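Local structure of carbohydrate kinase, pfkB family (Enterococcus faecalis, 3KTN) at residues R14-E19 / F90-G95; A45-E50 / T320-V325; V164-N169 / P192-V197; E206-I211 / Q227-Q232. The protein probably acts as a magnesium-binding sugar kinase of the PfkB family, perhaps phosphorylating 2-keto-3-deoxygluconate. One frame throughout, in Å; residues are numbered along the deposited sequence.

Contact 1: R14-E19 / F90-G95; sequences RFTPPE and FFAEMG
Arg14 and Phe15 pair in parallel with Phe90 and Phe91: the axes of strands 14-16 and 90-93 come within 4.7 Å of each other, with their directions 30° apart. Phe15 makes both backbone bonds, its N donating to Phe90 O at 2.9 Å and its O accepting from Ala92 N at 2.8 Å. Beyond the Phe15 O bond the direct ladder stops, and a water takes over, donating to Pro17 O and accepting from Met94 N. On the Arg14-Phe90 face, Arg14 CB stands over the face of the Phe90 ring, 4.1 Å from its centroid, and CG and CD continue across CE1 and CZ. Because CG is anti to the backbone N (chi1 172°) and the chain stays extended to NE, the arginine follows its own strand, and NE donates to Thr16 OG1 at 2.7 Å in the guanidinium plane. These are the two central strands of the small four-stranded sheet, consistent with the lid of PfkB-family kinases. Arg14 NH1 forms a salt bridge with Asp316 and NH2 another with Asp274 of the magnesium site, which places the arginine beside that site. The end of Met94 approaches Arg14 NH2 from the opposite direction, in a conformation that is doubtful in the model. On the other face the Phe15 and Phe91 rings are inclined by 30° with centroids 5.0 Å apart, slid so far that they barely overlap. Phe15 also stacks on Phe15 of a second subunit, whose Arg61 forms a salt bridge with Glu93.

Contact 2: A45-E50 / T320-V325; sequences AHFQLE and TTVKQV
Two helix ends meet here: the C-terminal end of helix 36-46, carrying His46 and Phe47, faces the capped start of helix 322-330 at Thr320, Thr321 and Val322. The first end closes in a Schellman motif at Gln48, whose phi of 74° turns the chain out of the helix. The second begins with a capping box, in which Thr321 OG1 accepts from Gln324 N at 3.2 Å; the return bond from Thr321 N to Gln324 OE1 is weak. No direct hydrogen bond crosses the contact. Instead a water donates to His46 O at 2.7 Å and accepts from Val322 N at 3.1 Å, so one molecule serves a carbonyl from the last turn and an amide from the first. Beside it, His46 CB presses on Thr320 O at 3.2 Å. A chi1 of -76° sets Phe47 CG beside its backbone N, and the ring runs alongside the Thr320 side chain, pointing the same way. Its CE1 meets Thr321 C edge-on at 3.6 Å, CD1 touches Val322 CG2 at 3.6 Å, and CZ lies 3.7 Å from Thr320 OG1, a hydroxyl hydrogen-bonded to Asn306. Tyr288 and Phe302 also meet the Phe47 ring, which embeds it among the C-terminal helices. The His46 ring is held by Ala42 O at ND1 and by Glu24 of a fourth subunit at NE2. Early and late parts of the PfkB kinase fold, the end of helix 36-46 and the start of helix 322-330, are thus joined as a Schellman C-terminus and a capping-box N-terminus bridged by one water.

Contact 3: V164-N169 / P192-V197; sequences VCFDFN and PYCDIV
Val164 nestles into the bend at Tyr193-Asp195: its CB rests 3.4 Å from Tyr193 O, and its two methyls spread on over the same carbonyl. Further along, the strands interlock on both faces of the sheet. Where Cys165 and Ile196 project, the cysteine SG fits the crook of the isoleucine, 4.0 Å from Ile196 CB and about as far from CD1. On the Phe166 side the bump is Cys194 SG, pushed against Phe166 CB at 3.5 Å in a sulfur-aromatic contact oblique to the ring. Val197 CG1 points between two aromatic edges, in close touch with Phe168 CE2 at 3.3 Å and more loosely with the rim of Phe166. Phe166 can present that rim because its CG is anti to the backbone N (chi1 176°). Strands 163-167 and 196-198 are neighbouring parallel strands of the large sheet, joined through helix 177-190 as a beta-alpha-beta crossover. Phe166 N donates to Ile196 O at 2.9 Å as part of the regular ladder. At the entry to that ladder, Val164 O takes two donors, Asp195 N at 2.8 Å and Ile196 N at 3.0 Å, and Val164 N donates to the anti lone pair of Asp195 OD2 at 2.9 Å. The carboxylate serves Val164 N where a backbone carbonyl might otherwise do so, and both backbone polar atoms of the buried Val164 are satisfied where the pairing of the two strands begins.

Contact 4: E206-I211 / Q227-Q232; sequences ELLGFI and QRFMSQ
Ile211 O is gripped by Arg228 across the contact, chiefly through NH2 at 2.9 Å with an N-H...O angle of 162°. The oxygen lies in the guanidinium plane, whereas the donor is tilted 26° from the plane of the carbonyl. A second, weak bond from Arg228 NH1 reaches the same oxygen at 3.3 Å; NH1 has its stronger partner in Glu224, with which it forms a salt bridge. The arginine gets there by a bend at chi3 that swings its end across Phe210, sliding past the ring in the opposite direction with the flat groups nearly parallel; NH2 passes Phe210 CD1 at 3.8 Å. One helical turn later Gln232 brings OE1 to 3.4 Å from Phe210 CZ, its amide likewise almost parallel to the ring. Backbone acceptors within the helix are met in the usual way, Gln227 O by Ser231 N and Arg228 O by Gln232 N, while Gln227 NE2 donates to Thr258 O. Through Ile211 and Phe210 the loop after helix 201-206 folds back on helix 218-233, both elements belonging to the connection between the parallel strands 196-198 and 237-245 of the large sheet. Beneath the polar rim the contact is apolar, aromatic for the most part. The edge of Phe229 is turned toward the face of Phe210 in an offset edge-to-face pair, centroids 5.6 Å apart and planes at 82°. Leu208 crosses Phe229 at about a right angle and places CD1 3.4 Å from Phe229 CE1. The other neighbours of this inner side include Phe168, against Leu208, and Tyr233, whose ring meets that of Phe229.

How the contacts relate
From the N terminus, contact 1 closes the first loop by pairing strands 12-16 and 88-93 of the small sheet. Contact 2 opens inside that loop at 45-50 and closes only at 320-325, so the two cross; it draws the end of helix 36-46 to the start of helix 322-330. Contacts 3 and 4 are both nested within contact 2 and follow one another in series, the first joining neighbouring strands of the large sheet, the second folding a loop onto helix 218-233. These two touch: Phe168 CZ packs 4.0 Å from Phe229 CZ. Contacts 1 and 4 lie on opposite sides of the chain's centre, about 36 Å apart between centres.

Contact 1: R14-E19 / F90-G95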
loop_
_atom_site.group_PDB
_atom_site.type_symbol
_atom_site.label_atom_id
_atom_site.label_comp_id
_atom_site.label_asym_id
_atom_site.label_seq_id
_atom_site.Cartn_x
_atom_site.Cartn_y
_atom_site.Cartn_z
ATOM N N ARG A 14 15.886 9.780 2.274
ATOM C CA ARG A 14 15.160 9.689 3.533
ATOM C C ARG A 14 14.190 8.525 3.410
ATOM O O ARG A 14 13.432 8.443 2.444
ATOM C CB ARG A 14 14.371 10.961 3.847
ATOM C CG ARG A 14 13.460 10.773 5.063
ATOM C CD ARG A 14 12.627 12.010 5.388
ATOM N NE ARG A 14 11.447 11.653 6.171
ATOM C CZ ARG A 14 10.634 12.531 6.750
ATOM N NH1 ARG A 14 10.873 13.831 6.643
ATOM N NH2 ARG A 14 9.574 12.111 7.436
ATOM N N PHE A 15 14.222 7.626 4.386
ATOM C CA PHE A 15 13.337 6.470 4.391
ATOM C C PHE A 15 12.353 6.652 5.542
ATOM O O PHE A 15 12.754 6.851 6.681
ATOM C CB PHE A 15 14.142 5.186 4.592
ATOM C CG PHE A 15 15.083 4.879 3.466
ATOM C CD1 PHE A 15 14.595 4.477 2.225
ATOM C CD2 PHE A 15 16.457 4.987 3.644
ATOM C CE1 PHE A 15 15.465 4.181 1.176
ATOM C CE2 PHE A 15 17.337 4.692 2.601
ATOM C CZ PHE A 15 16.836 4.288 1.363
ATOM N N THR A 16 11.066 6.569 5.245
ATOM C CA THR A 16 10.064 6.762 6.279
ATOM C C THR A 16 8.970 5.715 6.203
ATOM O O THR A 16 8.401 5.478 5.128
ATOM C CB THR A 16 9.379 8.136 6.129
ATOM O OG1 THR A 16 10.377 9.146 5.957
ATOM C CG2 THR A 16 8.502 8.463 7.366
ATOM N N PRO A 17 8.674 5.054 7.330
ATOM C CA PRO A 17 7.607 4.046 7.310
ATOM C C PRO A 17 6.304 4.855 7.215
ATOM O O PRO A 17 6.261 6.017 7.613
ATOM C CB PRO A 17 7.742 3.357 8.671
ATOM C CG PRO A 17 9.180 3.615 9.078
ATOM C CD PRO A 17 9.415 5.027 8.605
ATOM N N PRO A 18 5.232 4.264 6.683
ATOM C CA PRO A 18 4.007 5.067 6.608
ATOM C C PRO A 18 3.349 5.358 7.969
ATOM O O PRO A 18 3.691 4.749 8.995
ATOM C CB PRO A 18 3.104 4.244 5.676
ATOM C CG PRO A 18 3.603 2.843 5.831
ATOM C CD PRO A 18 5.097 2.990 5.953
ATOM N N GLU A 19 2.428 6.317 7.965
ATOM C CA GLU A 19 1.681 6.714 9.156
ATOM C C GLU A 19 2.630 7.048 10.314
ATOM O O GLU A 19 3.520 7.884 10.141
ATOM C CB GLU A 19 0.679 5.601 9.510
ATOM C CG GLU A 19 -0.300 5.315 8.328
ATOM C CD GLU A 19 -1.317 4.200 8.605
ATOM O OE1 GLU A 19 -1.594 3.397 7.691
ATOM O OE2 GLU A 19 -1.862 4.131 9.720
ATOM N N PHE A 90 19.138 8.504 5.719
ATOM C CA PHE A 90 18.674 8.398 7.092
ATOM C C PHE A 90 17.244 7.867 7.128
ATOM O O PHE A 90 16.493 7.981 6.155
ATOM C CB PHE A 90 18.775 9.752 7.813
ATOM C CG PHE A 90 17.811 10.802 7.322
ATOM C CD1 PHE A 90 16.571 10.973 7.941
ATOM C CD2 PHE A 90 18.172 11.675 6.299
ATOM C CE1 PHE A 90 15.713 11.999 7.554
ATOM C CE2 PHE A 90 17.321 12.702 5.903
ATOM C CZ PHE A 90 16.090 12.865 6.537
ATOM N N PHE A 91 16.893 7.258 8.250
ATOM C CA PHE A 91 15.562 6.723 8.456
ATOM C C PHE A 91 14.861 7.687 9.394
ATOM O O PHE A 91 15.489 8.250 10.296
ATOM C CB PHE A 91 15.642 5.341 9.093
ATOM C CG PHE A 91 16.148 4.282 8.161
ATOM C CD1 PHE A 91 15.259 3.438 7.492
ATOM C CD2 PHE A 91 17.511 4.165 7.900
ATOM C CE1 PHE A 91 15.718 2.497 6.574
ATOM C CE2 PHE A 91 17.978 3.225 6.979
ATOM C CZ PHE A 91 17.076 2.392 6.315
ATOM N N ALA A 92 13.571 7.902 9.165
ATOM C CA ALA A 92 12.803 8.792 10.021
ATOM C C ALA A 92 11.518 8.096 10.448
ATOM O O ALA A 92 10.627 7.858 9.634
ATOM C CB ALA A 92 12.493 10.089 9.282
ATOM N N GLU A 93 11.434 7.755 11.728
ATOM C CA GLU A 93 10.247 7.097 12.273
ATOM C C GLU A 93 9.444 8.204 12.939
ATOM O O GLU A 93 9.861 8.746 13.958
ATOM C CB GLU A 93 10.664 6.036 13.297
ATOM C CG GLU A 93 11.395 4.843 12.689
ATOM C CD GLU A 93 12.052 3.963 13.744
ATOM O OE1 GLU A 93 13.211 4.255 14.110
ATOM O OE2 GLU A 93 11.412 2.990 14.213
HETATM N N MSE A 94 8.296 8.539 12.356
HETATM C CA MSE A 94 7.465 9.629 12.864
HETATM C C MSE A 94 6.863 9.394 14.245
HETATM O O MSE A 94 6.225 8.374 14.497
HETATM C CB MSE A 94 6.354 9.952 11.861
HETATM C CG MSE A 94 6.870 10.206 10.445
HETATM SE SE MSE A 94 8.321 11.519 10.381
HETATM C CE MSE A 94 9.793 10.393 10.646
ATOM N N GLY A 95 7.089 10.360 15.134
ATOM C CA GLY A 95 6.564 10.285 16.481
ATOM C C GLY A 95 5.132 10.794 16.543
ATOM O O GLY A 95 4.544 11.196 15.532
HETATM O O HOH W 1 6.923 6.509 10.673
#

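Contact 2: A45-E50 / T320-V325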
loop_
_atom_site.group_PDB
_atom_site.type_symbol
_atom_site.label_atom_id
_atom_site.label_comp_id
_atom_site.label_asym_id
_atom_site.label_seq_id
_atom_site.Cartn_x
_atom_site.Cartn_y
_atom_site.Cartn_z
ATOM N N ALA A 45 11.793 27.200 -5.832
ATOM C CA ALA A 45 11.335 26.917 -7.191
ATOM C C ALA A 45 9.807 26.970 -7.197
ATOM O O ALA A 45 9.192 27.420 -8.164
ATOM C CB ALA A 45 11.826 25.542 -7.650
ATOM N N HIS A 46 9.192 26.515 -6.111
ATOM C CA HIS A 46 7.740 26.555 -6.016
ATOM C C HIS A 46 7.264 27.992 -5.845
ATOM O O HIS A 46 6.094 28.298 -6.074
ATOM C CB HIS A 46 7.244 25.684 -4.858
ATOM C CG HIS A 46 7.027 24.255 -5.243
ATOM N ND1 HIS A 46 8.055 23.429 -5.642
ATOM C CD2 HIS A 46 5.891 23.527 -5.363
ATOM C CE1 HIS A 46 7.563 22.256 -5.997
ATOM N NE2 HIS A 46 6.251 22.292 -5.838
ATOM N N PHE A 47 8.176 28.867 -5.425
ATOM C CA PHE A 47 7.856 30.279 -5.268
ATOM C C PHE A 47 8.140 30.957 -6.609
ATOM O O PHE A 47 8.068 32.181 -6.738
ATOM C CB PHE A 47 8.704 30.921 -4.162
ATOM C CG PHE A 47 8.264 30.568 -2.763
ATOM C CD1 PHE A 47 6.942 30.215 -2.492
ATOM C CD2 PHE A 47 9.162 30.652 -1.700
ATOM C CE1 PHE A 47 6.517 29.955 -1.181
ATOM C CE2 PHE A 47 8.747 30.394 -0.387
ATOM C CZ PHE A 47 7.421 30.045 -0.132
ATOM N N GLN A 48 8.481 30.133 -7.597
ATOM C CA GLN A 48 8.749 30.574 -8.960
ATOM C C GLN A 48 10.057 31.310 -9.245
ATOM O O GLN A 48 10.107 32.191 -10.096
ATOM C CB GLN A 48 7.568 31.400 -9.477
ATOM C CG GLN A 48 6.254 30.636 -9.427
ATOM C CD GLN A 48 5.137 31.343 -10.162
ATOM O OE1 GLN A 48 5.172 31.477 -11.385
ATOM N NE2 GLN A 48 4.134 31.801 -9.418
ATOM N N LEU A 49 11.116 30.946 -8.535
ATOM C CA LEU A 49 12.416 31.542 -8.783
ATOM C C LEU A 49 13.195 30.463 -9.515
ATOM O O LEU A 49 12.862 29.283 -9.417
ATOM C CB LEU A 49 13.126 31.886 -7.473
ATOM C CG LEU A 49 12.458 32.931 -6.582
ATOM C CD1 LEU A 49 13.349 33.205 -5.379
ATOM C CD2 LEU A 49 12.228 34.211 -7.372
ATOM N N GLU A 50 14.213 30.863 -10.263
ATOM C CA GLU A 50 15.033 29.904 -10.979
ATOM C C GLU A 50 16.048 29.378 -9.983
ATOM O O GLU A 50 16.750 30.157 -9.338
ATOM C CB GLU A 50 15.734 30.579 -12.150
ATOM C CG GLU A 50 14.781 31.026 -13.235
ATOM C CD GLU A 50 15.507 31.580 -14.440
ATOM O OE1 GLU A 50 16.354 30.859 -15.009
ATOM O OE2 GLU A 50 15.228 32.737 -14.819
ATOM N N THR A 320 5.234 24.559 -0.842
ATOM C CA THR A 320 4.273 25.646 -0.700
ATOM C C THR A 320 4.428 26.677 -1.814
ATOM O O THR A 320 5.468 26.750 -2.465
ATOM C CB THR A 320 4.434 26.371 0.666
ATOM O OG1 THR A 320 5.785 26.831 0.815
ATOM C CG2 THR A 320 4.099 25.426 1.810
ATOM N N THR A 321 3.377 27.458 -2.040
ATOM C CA THR A 321 3.406 28.494 -3.063
ATOM C C THR A 321 3.114 29.835 -2.395
ATOM O O THR A 321 2.585 29.879 -1.282
ATOM C CB THR A 321 2.344 28.248 -4.148
ATOM O OG1 THR A 321 1.039 28.368 -3.568
ATOM C CG2 THR A 321 2.504 26.857 -4.747
ATOM N N VAL A 322 3.462 30.923 -3.074
ATOM C CA VAL A 322 3.232 32.264 -2.539
ATOM C C VAL A 322 1.751 32.492 -2.269
ATOM O O VAL A 322 1.383 33.042 -1.231
ATOM C CB VAL A 322 3.754 33.355 -3.510
ATOM C CG1 VAL A 322 3.466 34.749 -2.942
ATOM C CG2 VAL A 322 5.247 33.188 -3.715
ATOM N N LYS A 323 0.900 32.053 -3.189
ATOM C CA LYS A 323 -0.540 32.219 -3.022
ATOM C C LYS A 323 -1.079 31.460 -1.814
ATOM O O LYS A 323 -1.954 31.953 -1.096
ATOM C CB LYS A 323 -1.277 31.771 -4.286
ATOM C CG LYS A 323 -1.032 32.694 -5.475
ATOM C CD LYS A 323 -1.900 32.330 -6.668
ATOM C CE LYS A 323 -1.728 33.337 -7.799
ATOM N NZ LYS A 323 -2.575 32.987 -8.975
ATOM N N GLN A 324 -0.552 30.261 -1.588
ATOM C CA GLN A 324 -0.987 29.441 -0.466
ATOM C C GLN A 324 -0.654 30.118 0.859
ATOM O O GLN A 324 -1.492 30.197 1.757
ATOM C CB GLN A 324 -0.326 28.060 -0.544
ATOM C CG GLN A 324 -0.523 27.180 0.683
ATOM C CD GLN A 324 0.208 25.847 0.559
ATOM O OE1 GLN A 324 1.364 25.797 0.130
ATOM N NE2 GLN A 324 -0.461 24.764 0.943
ATOM N N VAL A 325 0.576 30.607 0.978
ATOM C CA VAL A 325 1.017 31.287 2.194
ATOM C C VAL A 325 0.163 32.532 2.431
ATOM O O VAL A 325 -0.305 32.771 3.544
ATOM C CB VAL A 325 2.504 31.713 2.090
ATOM C CG1 VAL A 325 2.937 32.410 3.368
ATOM C CG2 VAL A 325 3.381 30.494 1.817
HETATM O O HOH W 2 4.437 30.382 -5.977
#

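Contact 3: V164-N169 / P192-V197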
loop_
_atom_site.group_PDB
_atom_site.type_symbol
_atom_site.label_atom_id
_atom_site.label_comp_id
_atom_site.label_asym_id
_atom_site.label_seq_id
_atom_site.Cartn_x
_atom_site.Cartn_y
_atom_site.Cartn_z
ATOM N N VAL A 164 25.720 35.963 -1.009
ATOM C CA VAL A 164 26.037 34.690 -0.376
ATOM C C VAL A 164 25.181 34.420 0.860
ATOM O O VAL A 164 25.084 35.261 1.756
ATOM C CB VAL A 164 27.530 34.639 0.023
ATOM C CG1 VAL A 164 27.872 33.290 0.630
ATOM C CG2 VAL A 164 28.399 34.906 -1.199
ATOM N N CYS A 165 24.561 33.239 0.893
ATOM C CA CYS A 165 23.704 32.832 2.004
ATOM C C CYS A 165 24.322 31.619 2.677
ATOM O O CYS A 165 24.952 30.794 2.023
ATOM C CB CYS A 165 22.309 32.491 1.496
ATOM S SG CYS A 165 21.604 33.794 0.474
ATOM N N PHE A 166 24.126 31.508 3.983
ATOM C CA PHE A 166 24.708 30.417 4.745
ATOM C C PHE A 166 23.832 30.046 5.931
ATOM O O PHE A 166 23.247 30.918 6.576
ATOM C CB PHE A 166 26.092 30.847 5.243
ATOM C CG PHE A 166 26.760 29.844 6.135
ATOM C CD1 PHE A 166 27.267 28.661 5.618
ATOM C CD2 PHE A 166 26.905 30.097 7.495
ATOM C CE1 PHE A 166 27.905 27.742 6.441
ATOM C CE2 PHE A 166 27.540 29.183 8.328
ATOM C CZ PHE A 166 28.044 28.005 7.800
ATOM N N ASP A 167 23.747 28.751 6.219
ATOM C CA ASP A 167 22.951 28.286 7.343
ATOM C C ASP A 167 23.810 27.542 8.346
ATOM O O ASP A 167 24.627 26.702 7.977
ATOM C CB ASP A 167 21.821 27.363 6.860
ATOM C CG ASP A 167 22.336 26.033 6.322
ATOM O OD1 ASP A 167 22.127 24.996 6.984
ATOM O OD2 ASP A 167 22.961 26.021 5.242
ATOM N N PHE A 168 23.634 27.876 9.618
ATOM C CA PHE A 168 24.351 27.203 10.687
ATOM C C PHE A 168 23.712 25.816 10.757
ATOM O O PHE A 168 22.485 25.699 10.804
ATOM C CB PHE A 168 24.124 27.924 12.025
ATOM C CG PHE A 168 25.016 29.118 12.249
ATOM C CD1 PHE A 168 26.162 29.003 13.030
ATOM C CD2 PHE A 168 24.703 30.357 11.702
ATOM C CE1 PHE A 168 26.985 30.112 13.264
ATOM C CE2 PHE A 168 25.517 31.470 11.931
ATOM C CZ PHE A 168 26.656 31.347 12.711
ATOM N N ASN A 169 24.523 24.768 10.747
ATOM C CA ASN A 169 23.982 23.418 10.833
ATOM C C ASN A 169 24.620 22.756 12.041
ATOM O O ASN A 169 25.092 21.628 11.968
ATOM C CB ASN A 169 24.305 22.616 9.572
ATOM C CG ASN A 169 23.420 21.389 9.424
ATOM O OD1 ASN A 169 23.870 20.328 8.997
ATOM N ND2 ASN A 169 22.146 21.538 9.768
ATOM N N PRO A 192 33.042 35.638 7.008
ATOM C CA PRO A 192 33.455 36.922 6.431
ATOM C C PRO A 192 32.947 37.148 5.003
ATOM O O PRO A 192 32.941 38.274 4.507
ATOM C CB PRO A 192 34.980 36.850 6.492
ATOM C CG PRO A 192 35.225 36.030 7.723
ATOM C CD PRO A 192 34.201 34.922 7.570
ATOM N N TYR A 193 32.512 36.075 4.347
ATOM C CA TYR A 193 32.026 36.161 2.970
ATOM C C TYR A 193 30.508 36.129 2.808
ATOM O O TYR A 193 30.001 36.302 1.701
ATOM C CB TYR A 193 32.628 35.021 2.152
ATOM C CG TYR A 193 34.133 35.057 2.093
ATOM C CD1 TYR A 193 34.795 35.960 1.260
ATOM C CD2 TYR A 193 34.899 34.205 2.887
ATOM C CE1 TYR A 193 36.184 36.013 1.218
ATOM C CE2 TYR A 193 36.289 34.251 2.853
ATOM C CZ TYR A 193 36.924 35.157 2.017
ATOM O OH TYR A 193 38.296 35.208 1.977
ATOM N N CYS A 194 29.788 35.918 3.905
ATOM C CA CYS A 194 28.329 35.828 3.859
ATOM C C CYS A 194 27.588 37.151 3.965
ATOM O O CYS A 194 28.048 38.088 4.614
ATOM C CB CYS A 194 27.836 34.898 4.968
ATOM S SG CYS A 194 28.642 33.292 4.971
ATOM N N ASP A 195 26.424 37.206 3.323
ATOM C CA ASP A 195 25.567 38.384 3.338
ATOM C C ASP A 195 24.307 38.081 4.149
ATOM O O ASP A 195 23.842 38.912 4.932
ATOM C CB ASP A 195 25.176 38.774 1.911
ATOM C CG ASP A 195 26.372 39.175 1.064
ATOM O OD1 ASP A 195 27.051 40.161 1.427
ATOM O OD2 ASP A 195 26.634 38.508 0.039
ATOM N N ILE A 196 23.755 36.886 3.953
ATOM C CA ILE A 196 22.545 36.465 4.660
ATOM C C ILE A 196 22.847 35.191 5.433
ATOM O O ILE A 196 23.292 34.198 4.859
ATOM C CB ILE A 196 21.389 36.206 3.673
ATOM C CG1 ILE A 196 21.138 37.463 2.841
ATOM C CG2 ILE A 196 20.125 35.812 4.433
ATOM C CD1 ILE A 196 20.069 37.301 1.784
ATOM N N VAL A 197 22.607 35.219 6.737
ATOM C CA VAL A 197 22.894 34.064 7.575
ATOM C C VAL A 197 21.689 33.570 8.371
ATOM O O VAL A 197 20.942 34.364 8.946
ATOM C CB VAL A 197 24.040 34.390 8.556
ATOM C CG1 VAL A 197 24.346 33.187 9.425
ATOM C CG2 VAL A 197 25.283 34.822 7.778
#

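Contact 4: E206-I211 / Q227-Q232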
loop_
_atom_site.group_PDB
_atom_site.type_symbol
_atom_site.label_atom_id
_atom_site.label_comp_id
_atom_site.label_asym_id
_atom_site.label_seq_id
_atom_site.Cartn_x
_atom_site.Cartn_y
_atom_site.Cartn_z
ATOM N N GLU A 206 26.846 29.259 22.168
ATOM C CA GLU A 206 27.387 27.912 22.312
ATOM C C GLU A 206 28.401 27.455 21.277
ATOM O O GLU A 206 29.269 26.639 21.586
ATOM C CB GLU A 206 26.250 26.895 22.356
ATOM C CG GLU A 206 25.454 26.917 23.639
ATOM C CD GLU A 206 24.346 25.890 23.636
ATOM O OE1 GLU A 206 24.633 24.715 23.311
ATOM O OE2 GLU A 206 23.195 26.256 23.961
ATOM N N LEU A 207 28.299 27.951 20.050
ATOM C CA LEU A 207 29.242 27.530 19.022
ATOM C C LEU A 207 30.342 28.550 18.764
ATOM O O LEU A 207 31.524 28.209 18.760
ATOM C CB LEU A 207 28.511 27.233 17.709
ATOM C CG LEU A 207 29.438 26.866 16.545
ATOM C CD1 LEU A 207 30.222 25.609 16.892
ATOM C CD2 LEU A 207 28.626 26.661 15.275
ATOM N N LEU A 208 29.946 29.799 18.546
ATOM C CA LEU A 208 30.895 30.862 18.266
ATOM C C LEU A 208 31.476 31.485 19.534
ATOM O O LEU A 208 32.195 32.478 19.471
ATOM C CB LEU A 208 30.228 31.933 17.401
ATOM C CG LEU A 208 29.708 31.438 16.048
ATOM C CD1 LEU A 208 29.129 32.600 15.275
ATOM C CD2 LEU A 208 30.833 30.787 15.259
ATOM N N GLY A 209 31.150 30.894 20.678
ATOM C CA GLY A 209 31.662 31.375 21.949
ATOM C C GLY A 209 31.369 32.814 22.336
ATOM O O GLY A 209 31.998 33.337 23.252
ATOM N N PHE A 210 30.430 33.463 21.657
ATOM C CA PHE A 210 30.093 34.843 21.992
ATOM C C PHE A 210 29.619 34.945 23.436
ATOM O O PHE A 210 29.082 33.984 23.996
ATOM C CB PHE A 210 29.000 35.371 21.063
ATOM C CG PHE A 210 29.521 35.961 19.785
ATOM C CD1 PHE A 210 29.428 37.329 19.551
ATOM C CD2 PHE A 210 30.101 35.155 18.814
ATOM C CE1 PHE A 210 29.904 37.885 18.367
ATOM C CE2 PHE A 210 30.581 35.701 17.626
ATOM C CZ PHE A 210 30.482 37.068 17.403
ATOM N N ILE A 211 29.829 36.111 24.037
ATOM C CA ILE A 211 29.421 36.359 25.418
ATOM C C ILE A 211 28.458 37.544 25.456
ATOM O O ILE A 211 28.744 38.611 24.910
ATOM C CB ILE A 211 30.639 36.677 26.322
ATOM C CG1 ILE A 211 31.632 35.508 26.311
ATOM C CG2 ILE A 211 30.173 36.952 27.744
ATOM C CD1 ILE A 211 31.097 34.226 26.923
ATOM N N GLN A 227 23.513 41.926 16.776
ATOM C CA GLN A 227 23.971 42.976 15.874
ATOM C C GLN A 227 25.476 43.184 15.999
ATOM O O GLN A 227 26.107 43.754 15.109
ATOM C CB GLN A 227 23.210 44.273 16.138
ATOM C CG GLN A 227 21.720 44.121 15.898
ATOM C CD GLN A 227 20.969 45.425 15.991
ATOM O OE1 GLN A 227 21.064 46.137 16.992
ATOM N NE2 GLN A 227 20.210 45.747 14.950
ATOM N N ARG A 228 26.047 42.698 17.096
ATOM C CA ARG A 228 27.481 42.801 17.328
ATOM C C ARG A 228 28.129 41.758 16.411
ATOM O O ARG A 228 29.080 42.051 15.681
ATOM C CB ARG A 228 27.791 42.488 18.796
ATOM C CG ARG A 228 29.042 43.153 19.348
ATOM C CD ARG A 228 29.152 42.904 20.850
ATOM N NE ARG A 228 29.612 41.552 21.151
ATOM C CZ ARG A 228 29.331 40.894 22.272
ATOM N NH1 ARG A 228 28.578 41.456 23.207
ATOM N NH2 ARG A 228 29.819 39.676 22.466
ATOM N N PHE A 229 27.595 40.539 16.459
ATOM C CA PHE A 229 28.073 39.435 15.628
ATOM C C PHE A 229 27.968 39.828 14.158
ATOM O O PHE A 229 28.870 39.560 13.367
ATOM C CB PHE A 229 27.224 38.183 15.904
ATOM C CG PHE A 229 27.250 37.159 14.795
ATOM C CD1 PHE A 229 28.379 36.382 14.565
ATOM C CD2 PHE A 229 26.135 36.978 13.979
ATOM C CE1 PHE A 229 28.401 35.435 13.539
ATOM C CE2 PHE A 229 26.142 36.036 12.951
ATOM C CZ PHE A 229 27.278 35.263 12.729
HETATM N N MSE A 230 26.868 40.481 13.804
HETATM C CA MSE A 230 26.631 40.902 12.430
HETATM C C MSE A 230 27.594 41.959 11.899
HETATM O O MSE A 230 28.070 41.853 10.766
HETATM C CB MSE A 230 25.207 41.422 12.280
HETATM C CG MSE A 230 24.135 40.358 12.392
HETATM SE SE MSE A 230 22.407 41.128 12.039
HETATM C CE MSE A 230 22.509 41.247 10.110
ATOM N N SER A 231 27.860 42.990 12.698
ATOM C CA SER A 231 28.760 44.051 12.261
ATOM C C SER A 231 30.180 43.521 12.141
ATOM O O SER A 231 30.948 43.975 11.297
ATOM C CB SER A 231 28.705 45.240 13.229
ATOM O OG SER A 231 28.955 44.832 14.561
ATOM N N GLN A 232 30.526 42.547 12.976
ATOM C CA GLN A 232 31.855 41.955 12.928
ATOM C C GLN A 232 32.150 41.317 11.570
ATOM O O GLN A 232 33.287 41.344 11.096
ATOM C CB GLN A 232 32.003 40.889 14.001
ATOM C CG GLN A 232 33.357 40.230 13.981
ATOM C CD GLN A 232 33.427 39.057 14.916
ATOM O OE1 GLN A 232 32.812 39.070 15.977
ATOM N NE2 GLN A 232 34.187 38.036 14.539
#